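Local coordinates for chemotaxis protein CheX (Vibrio vulnificus, PDB 6VPW), which probably acts as a phosphatase of the CheC/CheX class in chemotaxis signalling, removing the phosphoryl group from phosphorylated CheY, at residues A[39-51]-A[114-128]. Numbering follows the deposited sequence.
Sequences IARGDVSGLIGMV and DMATPVVVSGKGHTI
The imidazole of His126 lies between Gly42 O, which sits over one face toward the rim, and Val121 CG1, centred over the opposite face about 4.0 Å above the plane. Its edge does the polar work. NE2 meets Ser45 OG in the ring plane at 2.7 Å, a hydrogen bond in which either partner could be the donor, while ND1 gives its proton to Gly123 O at 2.8 Å, on a lone pair of that carbonyl. With chi1 at 70°, CG stands between the backbone N and the carbonyl carbon, which brings the ND1 edge of the ring back to Gly123, the first residue of the type II turn it closes. Ser45 OG also bonds Thr62 OG1, and Ile128 CD1 presses on Ser45 CB at a tight 3.4 Å. The Arg41 guanidinium is met at its edge, where NE reaches Gly125 O at 3.0 Å almost in plane (N-H...O 167°). At the same residue, Asp43 OD1 accepts from Gly125 N at 2.9 Å, nearly along its own C-O axis, and OD2 accepts from Glu65 N. A classic beta bulge at Asp43 and Val44, opposite Phe63, marks the corner here. Beyond it, strand 44-51 pairs antiparallel with 119-123; between these pairs and the renewed pairing of Met50 and Val51 with Met115 and Asp114, the register slips by one and a water bridges Gly49 N to Thr117 O. Strand 119-123 also pairs with a strand of the second subunit, extending the sheet across the dimer. With both ring nitrogens bonded and a neighbour on each face, the His126 ring is probably held in its rotation; it ties the turn to strand 44-51.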
# COMPACT_ATOMS: atom_id res chain seq x y z
N ILE A 39 8.15 -6.36 15.93
CA ILE A 39 7.90 -7.23 14.75
C ILE A 39 6.41 -7.13 14.42
O ILE A 39 5.58 -7.30 15.34
CB ILE A 39 8.33 -8.68 15.03
CG1 ILE A 39 9.77 -8.76 15.52
CG2 ILE A 39 8.09 -9.55 13.79
CD1 ILE A 39 10.20 -10.15 15.95
N ALA A 40 6.09 -6.86 13.15
CA ALA A 40 4.69 -6.76 12.68
C ALA A 40 4.58 -7.46 11.32
O ALA A 40 4.74 -6.79 10.28
CB ALA A 40 4.27 -5.31 12.60
N ARG A 41 4.31 -8.77 11.34
CA ARG A 41 4.25 -9.55 10.08
C ARG A 41 2.84 -10.10 9.84
O ARG A 41 2.10 -10.31 10.81
CB ARG A 41 5.29 -10.68 10.15
CG ARG A 41 6.72 -10.17 10.21
CD ARG A 41 7.72 -11.27 10.51
NE ARG A 41 7.82 -12.22 9.42
CZ ARG A 41 8.44 -13.39 9.50
NH1 ARG A 41 9.01 -13.78 10.63
NH2 ARG A 41 8.47 -14.19 8.45
N GLY A 42 2.52 -10.38 8.57
CA GLY A 42 1.23 -10.97 8.20
C GLY A 42 1.33 -11.64 6.84
O GLY A 42 2.41 -11.58 6.23
N ASP A 43 0.21 -12.17 6.35
CA ASP A 43 0.24 -12.98 5.10
C ASP A 43 -0.52 -12.27 3.99
O ASP A 43 -0.22 -12.50 2.80
CB ASP A 43 -0.27 -14.39 5.40
CG ASP A 43 0.52 -15.06 6.51
OD1 ASP A 43 1.78 -14.99 6.49
OD2 ASP A 43 -0.13 -15.61 7.42
N VAL A 44 -1.50 -11.44 4.36
CA VAL A 44 -2.27 -10.69 3.34
C VAL A 44 -2.64 -9.34 3.96
O VAL A 44 -3.11 -9.32 5.11
CB VAL A 44 -3.46 -11.50 2.79
CG1 VAL A 44 -4.49 -11.85 3.85
CG2 VAL A 44 -4.13 -10.78 1.62
N SER A 45 -2.37 -8.25 3.23
CA SER A 45 -2.65 -6.90 3.75
C SER A 45 -3.43 -6.07 2.73
O SER A 45 -3.18 -6.24 1.50
CB SER A 45 -1.38 -6.16 4.08
OG SER A 45 -0.60 -6.86 5.02
N GLY A 46 -4.35 -5.25 3.23
CA GLY A 46 -5.05 -4.21 2.46
C GLY A 46 -4.42 -2.87 2.82
O GLY A 46 -4.16 -2.63 4.03
N LEU A 47 -4.10 -2.05 1.81
CA LEU A 47 -3.41 -0.74 2.01
C LEU A 47 -4.21 0.33 1.28
O LEU A 47 -4.62 0.06 0.11
CB LEU A 47 -2.00 -0.79 1.40
CG LEU A 47 -0.95 -1.66 2.10
CD1 LEU A 47 -1.30 -3.13 2.03
CD2 LEU A 47 0.41 -1.42 1.45
N ILE A 48 -4.43 1.48 1.92
CA ILE A 48 -5.21 2.54 1.22
C ILE A 48 -4.70 3.91 1.65
O ILE A 48 -4.41 4.12 2.84
CB ILE A 48 -6.72 2.35 1.48
CG1 ILE A 48 -7.56 3.22 0.53
CG2 ILE A 48 -7.07 2.58 2.94
CD1 ILE A 48 -9.03 2.86 0.50
N GLY A 49 -4.61 4.83 0.69
CA GLY A 49 -4.18 6.20 1.00
C GLY A 49 -5.39 7.07 1.25
O GLY A 49 -6.49 6.78 0.70
N MET A 50 -5.18 8.13 2.01
CA MET A 50 -6.27 9.08 2.32
C MET A 50 -5.75 10.50 2.17
O MET A 50 -4.62 10.78 2.66
CB MET A 50 -6.76 8.86 3.75
CG MET A 50 -7.50 7.54 3.90
SD MET A 50 -7.65 7.05 5.62
CE MET A 50 -5.97 6.51 5.95
N VAL A 51 -6.54 11.33 1.49
CA VAL A 51 -6.19 12.76 1.27
C VAL A 51 -7.40 13.62 1.67
O VAL A 51 -8.50 13.39 1.12
CB VAL A 51 -5.79 13.04 -0.18
CG1 VAL A 51 -5.54 14.52 -0.43
CG2 VAL A 51 -4.59 12.20 -0.57
N ASP A 114 -10.79 11.95 1.81
CA ASP A 114 -11.29 11.10 0.70
C ASP A 114 -10.31 9.93 0.56
O ASP A 114 -9.12 10.14 0.88
CB ASP A 114 -11.41 11.90 -0.60
CG ASP A 114 -12.41 13.03 -0.50
OD1 ASP A 114 -13.57 12.74 -0.15
OD2 ASP A 114 -12.00 14.19 -0.72
N MET A 115 -10.80 8.77 0.14
CA MET A 115 -9.92 7.57 0.06
C MET A 115 -9.47 7.35 -1.38
O MET A 115 -10.23 7.69 -2.31
CB MET A 115 -10.65 6.28 0.46
CG MET A 115 -11.59 6.44 1.61
SD MET A 115 -12.64 4.97 1.69
CE MET A 115 -14.15 5.73 2.26
N ALA A 116 -8.30 6.75 -1.52
CA ALA A 116 -7.77 6.31 -2.82
C ALA A 116 -8.34 4.90 -3.06
O ALA A 116 -9.39 4.59 -2.51
CB ALA A 116 -6.27 6.33 -2.78
N THR A 117 -7.67 4.11 -3.88
CA THR A 117 -8.15 2.74 -4.16
C THR A 117 -7.31 1.81 -3.31
O THR A 117 -6.13 2.06 -3.08
CB THR A 117 -8.10 2.46 -5.67
OG1 THR A 117 -6.75 2.64 -6.08
CG2 THR A 117 -8.99 3.38 -6.47
N PRO A 118 -7.89 0.72 -2.79
CA PRO A 118 -7.12 -0.21 -1.99
C PRO A 118 -6.18 -1.05 -2.87
O PRO A 118 -6.46 -1.28 -4.07
CB PRO A 118 -8.17 -1.07 -1.28
CG PRO A 118 -9.43 -0.94 -2.10
CD PRO A 118 -9.30 0.31 -2.95
N VAL A 119 -5.06 -1.41 -2.28
CA VAL A 119 -4.05 -2.30 -2.89
C VAL A 119 -3.89 -3.48 -1.94
O VAL A 119 -3.86 -3.24 -0.71
CB VAL A 119 -2.71 -1.59 -3.16
CG1 VAL A 119 -1.77 -2.50 -3.96
CG2 VAL A 119 -2.91 -0.28 -3.89
N VAL A 120 -3.87 -4.70 -2.47
CA VAL A 120 -3.73 -5.89 -1.59
C VAL A 120 -2.40 -6.58 -1.87
O VAL A 120 -2.10 -6.87 -3.06
CB VAL A 120 -4.91 -6.85 -1.76
CG1 VAL A 120 -4.75 -8.09 -0.89
CG2 VAL A 120 -6.22 -6.13 -1.47
N VAL A 121 -1.65 -6.84 -0.80
CA VAL A 121 -0.32 -7.50 -0.87
C VAL A 121 -0.45 -8.89 -0.27
O VAL A 121 -1.06 -8.99 0.82
CB VAL A 121 0.76 -6.69 -0.14
CG1 VAL A 121 2.04 -7.49 0.03
CG2 VAL A 121 1.03 -5.37 -0.84
N SER A 122 0.12 -9.89 -0.95
CA SER A 122 0.13 -11.29 -0.48
C SER A 122 1.57 -11.77 -0.40
O SER A 122 2.35 -11.56 -1.35
CB SER A 122 -0.70 -12.20 -1.38
OG SER A 122 -2.01 -11.68 -1.56
N GLY A 123 1.90 -12.43 0.70
CA GLY A 123 3.26 -12.95 0.89
C GLY A 123 3.40 -13.45 2.29
O GLY A 123 3.07 -12.69 3.21
N LYS A 124 3.81 -14.70 2.44
CA LYS A 124 3.90 -15.31 3.79
C LYS A 124 4.88 -14.47 4.63
O LYS A 124 6.00 -14.27 4.18
CB LYS A 124 4.36 -16.76 3.68
CG LYS A 124 4.23 -17.60 4.94
CD LYS A 124 2.81 -18.06 5.21
CE LYS A 124 2.74 -19.16 6.25
NZ LYS A 124 1.37 -19.69 6.39
N GLY A 125 4.42 -13.95 5.76
CA GLY A 125 5.29 -13.22 6.69
C GLY A 125 5.86 -11.92 6.16
O GLY A 125 6.92 -11.54 6.66
N HIS A 126 5.17 -11.23 5.25
CA HIS A 126 5.68 -9.91 4.78
C HIS A 126 5.52 -8.85 5.88
O HIS A 126 4.67 -9.05 6.80
CB HIS A 126 4.97 -9.46 3.49
CG HIS A 126 3.54 -9.07 3.69
ND1 HIS A 126 2.50 -9.91 3.40
CD2 HIS A 126 2.98 -7.91 4.12
CE1 HIS A 126 1.35 -9.30 3.66
NE2 HIS A 126 1.62 -8.08 4.11
N THR A 127 6.29 -7.75 5.80
CA THR A 127 6.18 -6.66 6.79
C THR A 127 5.74 -5.36 6.10
O THR A 127 6.02 -5.20 4.91
CB THR A 127 7.50 -6.42 7.54
OG1 THR A 127 8.49 -6.09 6.57
CG2 THR A 127 7.99 -7.63 8.30
N ILE A 128 5.14 -4.46 6.87
CA ILE A 128 4.63 -3.16 6.35
C ILE A 128 5.28 -2.02 7.14
O ILE A 128 5.45 -2.15 8.36
CB ILE A 128 3.10 -3.12 6.44
CG1 ILE A 128 2.49 -4.18 5.53
CG2 ILE A 128 2.55 -1.72 6.13
CD1 ILE A 128 1.00 -4.09 5.36
O HOH W 1 -4.46 3.73 -2.04